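Local atomic coordinates of methyltransferase 1 (Methanosarcina barkeri, PDB entry 2I2X), a protein that transfers the methyl group of methanol to the cob(I)amide carried by its partner protein MtaC, an early step of methanogenesis from methanol. Residues C401-E405 / L422-K426. Residues are numbered along the deposited sequence; the frame is centred on the assembly and turned at random.
Sequences CNIIE and LADAK
Leu422 reaches from helix 416-430 toward helix 389-409 and packs against Cys401, Ile404 and the CG of Glu405 in an antiparallel helical hairpin. The axes of the two short segments come within 10.6 Å, their N-to-C directions 152° apart. Leu422 CD1 meets Cys401 SG at 3.9 Å, while Leu422 CD2 presses on Ile404 CG2 at 3.6 Å and also touches Glu405 CG. With CG anti to the backbone N (chi1 -174°), the leucine branch is carried out across the gap between the helices.

One turn on, Lys426 starts the same way but does a different job. Lys426 CB packs on Cys401 SG at 3.9 Å, so the sulfur touches both the leucine methyl and the base of the lysine chain. Farther out, the lysine chain crosses the Glu405 side chain at about a right angle, Lys426 CD lying 3.1 Å from Glu405 OE1, and bends at chi3 (123°) and chi4 to bring the ammonium round to the carboxylate. The salt bridge from Lys426 NZ to Glu405 OE2 is long, 3.6 Å, and a weak ion pair with Glu430 offers the same nitrogen a second acidic neighbour.

The hairpin packs on helix 240-259, Ile245 touching Cys401 and Thr241 touching Leu422, away from the zinc and corrinoid sites. On the polar side, Asn402 OD1 stands 3.6 Å from Lys426 NZ, near it without a hydrogen bond.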
ATOM      1  N   CYS A 401      11.643  32.593  -1.369  1.00 10.06           N
ATOM      2  CA  CYS A 401      13.102  32.750  -1.563  1.00 10.33           C
ATOM      3  C   CYS A 401      13.808  33.178  -0.283  1.00 10.69           C
ATOM      4  O   CYS A 401      14.860  32.594   0.076  1.00 11.23           O
ATOM      5  CB  CYS A 401      13.433  33.736  -2.691  1.00  9.52           C
ATOM      6  SG  CYS A 401      12.919  33.188  -4.348  1.00 10.38           S
ATOM      7  N   ASN A 402      13.231  34.167   0.412  1.00 10.18           N
ATOM      8  CA  ASN A 402      13.767  34.606   1.705  1.00 10.57           C
ATOM      9  C   ASN A 402      13.814  33.478   2.714  1.00 10.48           C
ATOM     10  O   ASN A 402      14.830  33.277   3.391  1.00 10.09           O
ATOM     11  CB  ASN A 402      12.964  35.775   2.273  1.00 10.48           C
ATOM     12  CG  ASN A 402      13.097  37.044   1.426  1.00 12.52           C
ATOM     13  OD1 ASN A 402      14.096  37.236   0.700  1.00 11.84           O
ATOM     14  ND2 ASN A 402      12.090  37.913   1.515  1.00 11.83           N
ATOM     15  N   ILE A 403      12.711  32.733   2.785  1.00 10.40           N
ATOM     16  CA  ILE A 403      12.585  31.637   3.713  1.00 10.44           C
ATOM     17  C   ILE A 403      13.627  30.558   3.471  1.00 10.52           C
ATOM     18  O   ILE A 403      14.325  30.180   4.414  1.00  9.84           O
ATOM     19  CB  ILE A 403      11.155  31.060   3.741  1.00 10.76           C
ATOM     20  CG1 ILE A 403      10.242  32.070   4.443  1.00  9.64           C
ATOM     21  CG2 ILE A 403      11.154  29.687   4.471  1.00  8.96           C
ATOM     22  CD1 ILE A 403       8.804  31.899   4.155  1.00 11.34           C
ATOM     23  N   ILE A 404      13.761  30.102   2.220  1.00 11.14           N
ATOM     24  CA  ILE A 404      14.754  29.062   1.877  1.00 12.05           C
ATOM     25  C   ILE A 404      16.176  29.569   2.170  1.00 13.14           C
ATOM     26  O   ILE A 404      17.012  28.827   2.672  1.00 14.01           O
ATOM     27  CB  ILE A 404      14.651  28.594   0.386  1.00 11.91           C
ATOM     28  CG1 ILE A 404      13.259  28.068   0.022  1.00 11.46           C
ATOM     29  CG2 ILE A 404      15.762  27.580   0.032  1.00 12.35           C
ATOM     30  CD1 ILE A 404      12.695  27.015   0.990  1.00 10.41           C
ATOM     31  N   GLU A 405      16.435  30.837   1.879  1.00 13.94           N
ATOM     32  CA  GLU A 405      17.738  31.439   2.142  1.00 15.52           C
ATOM     33  C   GLU A 405      18.083  31.424   3.616  1.00 15.55           C
ATOM     34  O   GLU A 405      19.228  31.113   3.978  1.00 15.62           O
ATOM     35  CB  GLU A 405      17.812  32.889   1.607  1.00 15.58           C
ATOM     36  CG  GLU A 405      18.346  32.991   0.212  1.00 18.17           C
ATOM     37  CD  GLU A 405      18.089  34.344  -0.498  1.00 24.85           C
ATOM     38  OE1 GLU A 405      18.185  34.354  -1.744  1.00 29.69           O
ATOM     39  OE2 GLU A 405      17.803  35.386   0.128  1.00 26.07           O
ATOM     40  N   LEU A 422      17.957  28.990  -6.966  1.00 12.83           N
ATOM     41  CA  LEU A 422      17.224  29.899  -6.065  1.00 13.89           C
ATOM     42  C   LEU A 422      17.626  31.361  -6.299  1.00 14.33           C
ATOM     43  O   LEU A 422      16.767  32.193  -6.502  1.00 15.43           O
ATOM     44  CB  LEU A 422      17.438  29.546  -4.583  1.00 13.28           C
ATOM     45  CG  LEU A 422      16.604  30.351  -3.576  1.00 13.70           C
ATOM     46  CD1 LEU A 422      15.081  30.062  -3.648  1.00 14.48           C
ATOM     47  CD2 LEU A 422      17.065  30.062  -2.188  1.00 15.96           C
ATOM     48  N   ALA A 423      18.930  31.653  -6.284  1.00 14.63           N
ATOM     49  CA  ALA A 423      19.460  33.019  -6.467  1.00 14.98           C
ATOM     50  C   ALA A 423      19.086  33.655  -7.817  1.00 15.30           C
ATOM     51  O   ALA A 423      18.752  34.834  -7.877  1.00 15.66           O
ATOM     52  CB  ALA A 423      20.976  33.032  -6.279  1.00 14.29           C
ATOM     53  N   ASP A 424      19.151  32.872  -8.884  1.00 15.33           N
ATOM     54  CA  ASP A 424      18.717  33.333 -10.191  1.00 15.93           C
ATOM     55  C   ASP A 424      17.231  33.657 -10.159  1.00 15.73           C
ATOM     56  O   ASP A 424      16.823  34.714 -10.675  1.00 16.40           O
ATOM     57  CB  ASP A 424      19.020  32.290 -11.279  1.00 16.31           C
ATOM     58  CG  ASP A 424      20.533  32.128 -11.558  1.00 17.85           C
ATOM     59  OD1 ASP A 424      21.381  32.852 -10.969  1.00 17.62           O
ATOM     60  OD2 ASP A 424      20.879  31.262 -12.395  1.00 21.53           O
ATOM     61  N   ALA A 425      16.431  32.798  -9.515  1.00 14.43           N
ATOM     62  CA  ALA A 425      14.986  33.014  -9.468  1.00 13.26           C
ATOM     63  C   ALA A 425      14.621  34.220  -8.625  1.00 13.42           C
ATOM     64  O   ALA A 425      13.713  34.995  -8.996  1.00 13.10           O
ATOM     65  CB  ALA A 425      14.230  31.782  -9.005  1.00 12.73           C
ATOM     66  N   LYS A 426      15.331  34.408  -7.515  1.00 12.93           N
ATOM     67  CA  LYS A 426      15.053  35.567  -6.673  1.00 13.65           C
ATOM     68  C   LYS A 426      15.323  36.882  -7.444  1.00 14.25           C
ATOM     69  O   LYS A 426      14.490  37.810  -7.434  1.00 13.91           O
ATOM     70  CB  LYS A 426      15.839  35.502  -5.359  1.00 13.48           C
ATOM     71  CG  LYS A 426      15.569  36.658  -4.390  1.00 14.20           C
ATOM     72  CD  LYS A 426      16.318  36.394  -3.124  1.00 19.01           C
ATOM     73  CE  LYS A 426      17.287  37.490  -2.717  1.00 20.65           C
ATOM     74  NZ  LYS A 426      16.667  38.319  -1.652  1.00 25.84           N
TER